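Long-range contact in alcohol oxidase (Myceliophthora thermophila, PDB 6F74), which is a VAO-type flavoprotein that binds FAD and probably uses it to oxidise substrates at the expense of molecular oxygen: residues L175-Y188 against T200-D214. Residues are numbered along the deposited sequence; the frame is centred on the assembly and turned at random.
Sequences LHSFRNGVRFQKKY and TGSAIHIDGAYQWRD
At a classic beta bulge in the antiparallel pair 179-185 and 203-208 of the FAD-binding domain, two residues, Asn180 and Gly181, lie opposite the single Asp207. Asn180 N gives its hydrogen to Asp207 O at 2.7 Å, while Gly181 O takes that of Asp207 N. The extra residue turns Gly181 N aside, and Tyr210 OH accepts from it at 2.7 Å. The Tyr210 ring is clamped over one face by Val182 CG2, 3.4 Å from its centroid, and over the other by Arg179 CG. A phenylalanine in its place would probably leave Gly181 N without its acceptor. Arg179 NH2 reaches Gln211 OE1 in a weak bond; the same oxygen accepts from a water that also meets His176 NE2, and Gln211 NE2 is taken by Ser233 O. Arg183 and His205 exchange both backbone bonds, as do Gln185 and Ala203, and Ser202 OG donates to Lys186 O at 2.6 Å. On the far side of strand 203-208, strand 296-306 continues the sheet. Bent at chi3 (-73°), Arg183 brings its guanidinium back over the bulge: NH1 donates to a lone pair of Asn180 O at 3.0 Å, and NH2 meets the anti side of Asp207 OD2 at 2.8 Å.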
ATOM      1  N   LEU A 175      -9.914 -13.613   2.535  1.00 19.10           N
ATOM      2  CA  LEU A 175     -10.426 -13.232   3.852  1.00 19.50           C
ATOM      3  C   LEU A 175     -11.493 -12.155   3.825  1.00 19.73           C
ATOM      4  O   LEU A 175     -11.944 -11.709   4.874  1.00 20.12           O
ATOM      5  CB  LEU A 175      -9.253 -12.820   4.731  1.00 19.46           C
ATOM      6  CG  LEU A 175      -8.254 -13.967   4.978  1.00 19.38           C
ATOM      7  CD1 LEU A 175      -7.022 -13.411   5.680  1.00 19.37           C
ATOM      8  CD2 LEU A 175      -8.870 -15.104   5.788  1.00 19.78           C
ATOM      9  N   HIS A 176     -11.947 -11.771   2.639  1.00 19.57           N
ATOM     10  CA  HIS A 176     -12.827 -10.596   2.473  1.00 19.78           C
ATOM     11  C   HIS A 176     -14.152 -10.717   3.240  1.00 20.37           C
ATOM     12  O   HIS A 176     -14.687  -9.729   3.696  1.00 20.67           O
ATOM     13  CB  HIS A 176     -13.037 -10.342   0.988  1.00 19.56           C
ATOM     14  CG  HIS A 176     -13.845  -9.128   0.676  1.00 19.77           C
ATOM     15  ND1 HIS A 176     -15.048  -9.193   0.018  1.00 20.09           N
ATOM     16  CD2 HIS A 176     -13.599  -7.816   0.888  1.00 19.75           C
ATOM     17  CE1 HIS A 176     -15.527  -7.973  -0.134  1.00 20.27           C
ATOM     18  NE2 HIS A 176     -14.651  -7.120   0.348  1.00 20.04           N
ATOM     19  N   SER A 177     -14.677 -11.928   3.413  1.00 20.60           N
ATOM     20  CA  SER A 177     -15.889 -12.139   4.249  1.00 21.25           C
ATOM     21  C   SER A 177     -15.617 -12.684   5.652  1.00 21.56           C
ATOM     22  O   SER A 177     -16.528 -13.208   6.298  1.00 22.12           O
ATOM     23  CB  SER A 177     -16.872 -13.070   3.537  1.00 21.47           C
ATOM     24  OG  SER A 177     -17.111 -12.634   2.220  1.00 21.27           O
ATOM     25  N   PHE A 178     -14.383 -12.576   6.137  1.00 21.26           N
ATOM     26  CA  PHE A 178     -14.034 -13.030   7.474  1.00 21.60           C
ATOM     27  C   PHE A 178     -14.177 -11.828   8.370  1.00 21.96           C
ATOM     28  O   PHE A 178     -13.224 -11.070   8.565  1.00 21.71           O
ATOM     29  CB  PHE A 178     -12.620 -13.627   7.500  1.00 21.18           C
ATOM     30  CG  PHE A 178     -12.186 -14.094   8.858  1.00 21.58           C
ATOM     31  CD1 PHE A 178     -12.797 -15.181   9.469  1.00 22.05           C
ATOM     32  CD2 PHE A 178     -11.168 -13.432   9.539  1.00 21.56           C
ATOM     33  CE1 PHE A 178     -12.403 -15.604  10.728  1.00 22.50           C
ATOM     34  CE2 PHE A 178     -10.747 -13.880  10.793  1.00 22.01           C
ATOM     35  CZ  PHE A 178     -11.380 -14.960  11.391  1.00 22.49           C
ATOM     36  N   ARG A 179     -15.387 -11.644   8.902  1.00 22.60           N
ATOM     37  CA  ARG A 179     -15.780 -10.387   9.519  1.00 23.00           C
ATOM     38  C   ARG A 179     -16.587 -10.650  10.795  1.00 23.88           C
ATOM     39  O   ARG A 179     -17.781 -10.920  10.710  1.00 24.35           O
ATOM     40  CB  ARG A 179     -16.609  -9.599   8.518  1.00 22.93           C
ATOM     41  CG  ARG A 179     -15.766  -9.089   7.337  1.00 22.16           C
ATOM     42  CD  ARG A 179     -16.566  -8.215   6.383  1.00 22.17           C
ATOM     43  NE  ARG A 179     -15.679  -7.226   5.775  1.00 21.65           N
ATOM     44  CZ  ARG A 179     -15.512  -7.042   4.466  1.00 21.21           C
ATOM     45  NH1 ARG A 179     -16.261  -7.731   3.558  1.00 21.26           N
ATOM     46  NH2 ARG A 179     -14.592  -6.170   4.047  1.00 20.79           N
ATOM     47  N   ASN A 180     -15.930 -10.562  11.963  1.00 24.16           N
ATOM     48  CA  ASN A 180     -16.562 -10.932  13.246  1.00 25.07           C
ATOM     49  C   ASN A 180     -16.732  -9.740  14.198  1.00 25.66           C
ATOM     50  O   ASN A 180     -16.764  -9.906  15.422  1.00 26.37           O
ATOM     51  CB  ASN A 180     -15.762 -12.050  13.908  1.00 25.11           C
ATOM     52  CG  ASN A 180     -15.480 -13.191  12.949  1.00 24.51           C
ATOM     53  OD1 ASN A 180     -14.352 -13.526  12.705  1.00 23.99           O
ATOM     54  ND2 ASN A 180     -16.534 -13.816  12.424  1.00 24.68           N
ATOM     55  N   GLY A 181     -16.872  -8.549  13.613  1.00 25.41           N
ATOM     56  CA  GLY A 181     -17.225  -7.331  14.335  1.00 25.98           C
ATOM     57  C   GLY A 181     -16.084  -6.340  14.445  1.00 25.58           C
ATOM     58  O   GLY A 181     -14.906  -6.715  14.499  1.00 25.13           O
ATOM     59  N   VAL A 182     -16.453  -5.060  14.445  1.00 25.78           N
ATOM     60  CA  VAL A 182     -15.523  -3.992  14.779  1.00 25.63           C
ATOM     61  C   VAL A 182     -16.107  -3.303  16.005  1.00 26.62           C
ATOM     62  O   VAL A 182     -17.191  -2.724  15.921  1.00 27.07           O
ATOM     63  CB  VAL A 182     -15.370  -2.992  13.628  1.00 24.98           C
ATOM     64  CG1 VAL A 182     -14.458  -1.857  14.027  1.00 24.90           C
ATOM     65  CG2 VAL A 182     -14.814  -3.708  12.394  1.00 24.10           C
ATOM     66  N   ARG A 183     -15.397  -3.373  17.125  1.00 27.01           N
ATOM     67  CA  ARG A 183     -15.942  -2.897  18.392  1.00 28.09           C
ATOM     68  C   ARG A 183     -15.018  -1.902  19.044  1.00 28.20           C
ATOM     69  O   ARG A 183     -13.813  -2.117  19.125  1.00 27.78           O
ATOM     70  CB  ARG A 183     -16.175  -4.059  19.354  1.00 28.79           C
ATOM     71  CG  ARG A 183     -17.235  -5.037  18.902  1.00 28.90           C
ATOM     72  CD  ARG A 183     -17.386  -6.190  19.888  1.00 29.62           C
ATOM     73  NE  ARG A 183     -16.264  -7.129  19.816  1.00 29.05           N
ATOM     74  CZ  ARG A 183     -16.070  -8.039  18.847  1.00 28.27           C
ATOM     75  NH1 ARG A 183     -16.915  -8.180  17.822  1.00 27.94           N
ATOM     76  NH2 ARG A 183     -15.019  -8.850  18.921  1.00 27.90           N
ATOM     77  N   PHE A 184     -15.615  -0.823  19.538  1.00 28.86           N
ATOM     78  CA  PHE A 184     -14.899   0.233  20.214  1.00 29.12           C
ATOM     79  C   PHE A 184     -14.692  -0.150  21.667  1.00 30.08           C
ATOM     80  O   PHE A 184     -15.586  -0.677  22.302  1.00 30.91           O
ATOM     81  CB  PHE A 184     -15.717   1.530  20.097  1.00 29.48           C
ATOM     82  CG  PHE A 184     -15.163   2.677  20.890  1.00 29.92           C
ATOM     83  CD1 PHE A 184     -14.073   3.398  20.419  1.00 29.20           C
ATOM     84  CD2 PHE A 184     -15.732   3.036  22.116  1.00 31.13           C
ATOM     85  CE1 PHE A 184     -13.550   4.453  21.146  1.00 29.64           C
ATOM     86  CE2 PHE A 184     -15.217   4.099  22.854  1.00 31.59           C
ATOM     87  CZ  PHE A 184     -14.120   4.818  22.367  1.00 30.83           C
ATOM     88  N   GLN A 185     -13.512   0.150  22.190  1.00 30.05           N
ATOM     89  CA  GLN A 185     -13.196  -0.023  23.616  1.00 31.06           C
ATOM     90  C   GLN A 185     -12.859   1.337  24.209  1.00 31.52           C
ATOM     91  O   GLN A 185     -11.858   1.927  23.827  1.00 30.91           O
ATOM     92  CB  GLN A 185     -11.966  -0.933  23.772  1.00 30.71           C
ATOM     93  CG  GLN A 185     -12.121  -2.343  23.213  1.00 30.23           C
ATOM     94  CD  GLN A 185     -10.928  -3.233  23.495  1.00 30.05           C
ATOM     95  OE1 GLN A 185      -9.758  -2.782  23.496  1.00 29.74           O
ATOM     96  NE2 GLN A 185     -11.205  -4.502  23.781  1.00 30.33           N
ATOM     97  N   LYS A 186     -13.647   1.833  25.154  1.00 32.65           N
ATOM     98  CA  LYS A 186     -13.331   3.133  25.780  1.00 33.18           C
ATOM     99  C   LYS A 186     -11.921   3.122  26.380  1.00 33.21           C
ATOM    100  O   LYS A 186     -11.190   4.115  26.321  1.00 33.00           O
ATOM    101  CB  LYS A 186     -14.367   3.520  26.843  1.00 34.58           C
ATOM    102  CG  LYS A 186     -14.119   4.898  27.449  1.00 35.17           C
ATOM    103  CD  LYS A 186     -15.167   5.290  28.501  1.00 36.64           C
ATOM    104  CE  LYS A 186     -14.646   5.085  29.923  1.00 37.78           C
ATOM    105  NZ  LYS A 186     -15.611   5.305  31.058  1.00 39.38           N
ATOM    106  N   LYS A 187     -11.546   1.978  26.940  1.00 33.50           N
ATOM    107  CA  LYS A 187     -10.206   1.762  27.490  1.00 33.57           C
ATOM    108  C   LYS A 187      -9.710   0.441  26.911  1.00 32.82           C
ATOM    109  O   LYS A 187     -10.404  -0.569  26.977  1.00 33.01           O
ATOM    110  CB  LYS A 187     -10.270   1.726  29.021  1.00 35.04           C
ATOM    111  CG  LYS A 187     -10.743   3.005  29.743  1.00 35.98           C
ATOM    112  CD  LYS A 187     -11.009   2.642  31.215  1.00 37.53           C
ATOM    113  CE  LYS A 187     -11.430   3.811  32.086  1.00 38.67           C
ATOM    114  NZ  LYS A 187     -10.561   5.009  31.959  1.00 38.36           N
ATOM    115  N   TYR A 188      -8.547   0.469  26.267  1.00 31.94           N
ATOM    116  CA  TYR A 188      -7.962  -0.760  25.711  1.00 31.25           C
ATOM    117  C   TYR A 188      -7.953  -1.904  26.724  1.00 32.10           C
ATOM    118  O   TYR A 188      -7.419  -1.756  27.818  1.00 32.99           O
ATOM    119  CB  TYR A 188      -6.535  -0.468  25.271  1.00 30.60           C
ATOM    120  CG  TYR A 188      -5.657  -1.653  24.942  1.00 30.12           C
ATOM    121  CD1 TYR A 188      -6.075  -2.667  24.089  1.00 29.44           C
ATOM    122  CD2 TYR A 188      -4.368  -1.726  25.465  1.00 30.38           C
ATOM    123  CE1 TYR A 188      -5.242  -3.734  23.779  1.00 29.04           C
ATOM    124  CE2 TYR A 188      -3.526  -2.779  25.162  1.00 30.01           C
ATOM    125  CZ  TYR A 188      -3.953  -3.771  24.331  1.00 29.33           C
ATOM    126  OH  TYR A 188      -3.086  -4.809  24.068  1.00 29.03           O
ATOM    127  N   THR A 200      -3.363   3.415  27.991  1.00 32.78           N
ATOM    128  CA  THR A 200      -4.623   3.335  28.745  1.00 33.64           C
ATOM    129  C   THR A 200      -5.704   4.199  28.073  1.00 33.25           C
ATOM    130  O   THR A 200      -6.722   4.549  28.700  1.00 34.06           O
ATOM    131  CB  THR A 200      -4.412   3.752  30.202  1.00 35.06           C
ATOM    132  OG1 THR A 200      -3.776   5.043  30.191  1.00 35.06           O
ATOM    133  CG2 THR A 200      -3.601   2.664  31.003  1.00 35.69           C
ATOM    134  N   GLY A 201      -5.477   4.524  26.797  1.00 32.07           N
ATOM    135  CA  GLY A 201      -6.469   5.216  25.998  1.00 31.60           C
ATOM    136  C   GLY A 201      -7.438   4.243  25.380  1.00 31.18           C
ATOM    137  O   GLY A 201      -7.444   3.039  25.717  1.00 31.38           O
ATOM    138  N   SER A 202      -8.266   4.763  24.472  1.00 30.65           N
ATOM    139  CA  SER A 202      -9.275   3.956  23.806  1.00 30.28           C
ATOM    140  C   SER A 202      -8.663   3.060  22.721  1.00 29.19           C
ATOM    141  O   SER A 202      -7.496   3.231  22.320  1.00 28.62           O
ATOM    142  CB  SER A 202     -10.366   4.854  23.216  1.00 30.20           C
ATOM    143  OG  SER A 202     -11.024   5.633  24.202  1.00 31.28           O
ATOM    144  N   ALA A 203      -9.462   2.097  22.269  1.00 28.97           N
ATOM    145  CA  ALA A 203      -9.059   1.212  21.185  1.00 27.98           C
ATOM    146  C   ALA A 203     -10.226   0.739  20.330  1.00 27.64           C
ATOM    147  O   ALA A 203     -11.393   0.901  20.718  1.00 28.27           O
ATOM    148  CB  ALA A 203      -8.284   0.043  21.724  1.00 28.13           C
ATOM    149  N   ILE A 204      -9.890   0.189  19.150  1.00 26.68           N
ATOM    150  CA  ILE A 204     -10.847  -0.557  18.351  1.00 26.37           C
ATOM    151  C   ILE A 204     -10.347  -1.989  18.156  1.00 26.02           C
ATOM    152  O   ILE A 204      -9.199  -2.205  17.737  1.00 25.45           O
ATOM    153  CB  ILE A 204     -11.204   0.149  17.023  1.00 25.67           C
ATOM    154  CG1 ILE A 204     -11.957   1.449  17.329  1.00 26.19           C
ATOM    155  CG2 ILE A 204     -12.073  -0.756  16.165  1.00 25.35           C
ATOM    156  CD1 ILE A 204     -12.497   2.244  16.140  1.00 25.70           C
ATOM    157  N   HIS A 205     -11.209  -2.958  18.495  1.00 26.45           N
ATOM    158  CA  HIS A 205     -10.972  -4.362  18.186  1.00 26.12           C
ATOM    159  C   HIS A 205     -11.443  -4.602  16.767  1.00 25.35           C
ATOM    160  O   HIS A 205     -12.643  -4.640  16.489  1.00 25.55           O
ATOM    161  CB  HIS A 205     -11.700  -5.278  19.179  1.00 26.98           C
ATOM    162  CG  HIS A 205     -11.339  -6.731  19.030  1.00 26.74           C
ATOM    163  ND1 HIS A 205     -11.951  -7.743  19.735  1.00 27.41           N
ATOM    164  CD2 HIS A 205     -10.493  -7.335  18.164  1.00 25.92           C
ATOM    165  CE1 HIS A 205     -11.450  -8.903  19.358  1.00 26.99           C
ATOM    166  NE2 HIS A 205     -10.566  -8.685  18.403  1.00 26.10           N
ATOM    167  N   ILE A 206     -10.492  -4.717  15.847  1.00 24.52           N
ATOM    168  CA  ILE A 206     -10.846  -5.027  14.478  1.00 23.83           C
ATOM    169  C   ILE A 206     -10.850  -6.542  14.362  1.00 23.73           C
ATOM    170  O   ILE A 206      -9.801  -7.138  14.121  1.00 23.33           O
ATOM    171  CB  ILE A 206      -9.870  -4.392  13.479  1.00 23.06           C
ATOM    172  CG1 ILE A 206      -9.711  -2.893  13.773  1.00 23.22           C
ATOM    173  CG2 ILE A 206     -10.363  -4.612  12.052  1.00 22.46           C
ATOM    174  CD1 ILE A 206      -8.628  -2.201  12.946  1.00 22.57           C
ATOM    175  N   ASP A 207     -12.030  -7.154  14.530  1.00 24.16           N
ATOM    176  CA  ASP A 207     -12.176  -8.600  14.643  1.00 24.25           C
ATOM    177  C   ASP A 207     -12.551  -9.188  13.296  1.00 23.64           C
ATOM    178  O   ASP A 207     -13.621  -9.744  13.112  1.00 23.89           O
ATOM    179  CB  ASP A 207     -13.227  -8.942  15.725  1.00 25.21           C
ATOM    180  CG  ASP A 207     -13.086 -10.354  16.273  1.00 25.49           C
ATOM    181  OD1 ASP A 207     -12.207 -11.145  15.805  1.00 24.95           O
ATOM    182  OD2 ASP A 207     -13.878 -10.675  17.194  1.00 26.34           O
ATOM    183  N   GLY A 208     -11.632  -9.064  12.340  1.00 22.88           N
ATOM    184  CA  GLY A 208     -11.844  -9.567  10.990  1.00 22.30           C
ATOM    185  C   GLY A 208     -10.989  -8.814   9.987  1.00 21.63           C
ATOM    186  O   GLY A 208     -10.363  -7.810  10.320  1.00 21.61           O
ATOM    187  N   ALA A 209     -10.967  -9.315   8.749  1.00 21.12           N
ATOM    188  CA  ALA A 209     -10.260  -8.654   7.649  1.00 20.53           C
ATOM    189  C   ALA A 209     -11.113  -7.516   7.071  1.00 20.56           C
ATOM    190  O   ALA A 209     -11.470  -7.496   5.884  1.00 20.28           O
ATOM    191  CB  ALA A 209      -9.925  -9.643   6.578  1.00 20.09           C
ATOM    192  N   TYR A 210     -11.425  -6.558   7.945  1.00 20.97           N
ATOM    193  CA  TYR A 210     -12.186  -5.400   7.565  1.00 21.08           C
ATOM    194  C   TYR A 210     -11.338  -4.449   6.709  1.00 20.58           C
ATOM    195  O   TYR A 210     -10.104  -4.548   6.663  1.00 20.23           O
ATOM    196  CB  TYR A 210     -12.745  -4.715   8.812  1.00 21.74           C
ATOM    197  CG  TYR A 210     -13.898  -5.456   9.429  1.00 22.35           C
ATOM    198  CD1 TYR A 210     -15.205  -5.256   8.964  1.00 22.65           C
ATOM    199  CD2 TYR A 210     -13.702  -6.360  10.474  1.00 22.70           C
ATOM    200  CE1 TYR A 210     -16.275  -5.924   9.506  1.00 23.27           C
ATOM    201  CE2 TYR A 210     -14.776  -7.035  11.042  1.00 23.32           C
ATOM    202  CZ  TYR A 210     -16.063  -6.818  10.547  1.00 23.60           C
ATOM    203  OH  TYR A 210     -17.148  -7.477  11.106  1.00 24.30           O
ATOM    204  N   GLN A 211     -12.030  -3.568   6.012  1.00 20.59           N
ATOM    205  CA  GLN A 211     -11.408  -2.471   5.264  1.00 20.25           C
ATOM    206  C   GLN A 211     -11.441  -1.237   6.153  1.00 20.59           C
ATOM    207  O   GLN A 211     -12.131  -1.230   7.184  1.00 21.13           O
ATOM    208  CB  GLN A 211     -12.138  -2.256   3.957  1.00 20.13           C
ATOM    209  CG  GLN A 211     -11.993  -3.440   3.015  1.00 19.80           C
ATOM    210  CD  GLN A 211     -13.012  -3.393   1.885  1.00 19.89           C
ATOM    211  OE1 GLN A 211     -14.161  -3.762   2.087  1.00 20.29           O
ATOM    212  NE2 GLN A 211     -12.591  -2.968   0.690  1.00 19.57           N
ATOM    213  N   TRP A 212     -10.653  -0.223   5.798  1.00 20.33           N
ATOM    214  CA  TRP A 212     -10.656   1.031   6.566  1.00 20.65           C
ATOM    215  C   TRP A 212     -12.035   1.691   6.640  1.00 21.13           C
ATOM    216  O   TRP A 212     -12.406   2.248   7.701  1.00 21.66           O
ATOM    217  CB  TRP A 212      -9.600   2.016   6.067  1.00 20.30           C
ATOM    218  CG  TRP A 212      -8.284   1.619   6.600  1.00 20.13           C
ATOM    219  CD1 TRP A 212      -7.233   1.150   5.904  1.00 19.68           C
ATOM    220  CD2 TRP A 212      -7.911   1.594   7.982  1.00 20.52           C
ATOM    221  NE1 TRP A 212      -6.202   0.833   6.766  1.00 19.75           N
ATOM    222  CE2 TRP A 212      -6.602   1.091   8.049  1.00 20.27           C
ATOM    223  CE3 TRP A 212      -8.560   1.945   9.167  1.00 21.12           C
ATOM    224  CZ2 TRP A 212      -5.919   0.939   9.249  1.00 20.60           C
ATOM    225  CZ3 TRP A 212      -7.874   1.797  10.368  1.00 21.46           C
ATOM    226  CH2 TRP A 212      -6.572   1.294  10.399  1.00 21.19           C
ATOM    227  N   ARG A 213     -12.805   1.581   5.563  1.00 21.04           N
ATOM    228  CA  ARG A 213     -14.153   2.134   5.557  1.00 21.56           C
ATOM    229  C   ARG A 213     -14.943   1.647   6.785  1.00 22.20           C
ATOM    230  O   ARG A 213     -15.573   2.433   7.462  1.00 22.76           O
ATOM    231  CB  ARG A 213     -14.890   1.751   4.286  1.00 21.46           C
ATOM    232  CG  ARG A 213     -16.124   2.606   4.084  1.00 21.99           C
ATOM    233  CD  ARG A 213     -16.697   2.334   2.675  1.00 21.88           C
ATOM    234  NE  ARG A 213     -15.920   3.028   1.622  1.00 21.41           N
ATOM    235  CZ  ARG A 213     -15.947   4.344   1.430  1.00 21.54           C
ATOM    236  NH1 ARG A 213     -16.761   5.124   2.174  1.00 22.12           N
ATOM    237  NH2 ARG A 213     -15.205   4.896   0.460  1.00 21.14           N
ATOM    238  N   ASP A 214     -14.844   0.366   7.082  1.00 22.15           N
ATOM    239  CA  ASP A 214     -15.639  -0.267   8.149  1.00 22.80           C
ATOM    240  C   ASP A 214     -15.178   0.226   9.516  1.00 23.18           C
ATOM    241  O   ASP A 214     -15.987   0.487  10.403  1.00 23.91           O
ATOM    242  CB  ASP A 214     -15.494  -1.795   8.066  1.00 22.60           C
ATOM    243  CG  ASP A 214     -15.764  -2.345   6.665  1.00 22.18           C
ATOM    244  OD1 ASP A 214     -16.884  -2.178   6.170  1.00 22.50           O
ATOM    245  OD2 ASP A 214     -14.856  -2.942   6.028  1.00 21.59           O
TER
HETATM  246  O   HOH W   1     -15.994  -4.987  -0.294  1.00 20.51           O
HETATM  247  O   HOH W   2     -13.429  -7.049  21.749  1.00 27.60           O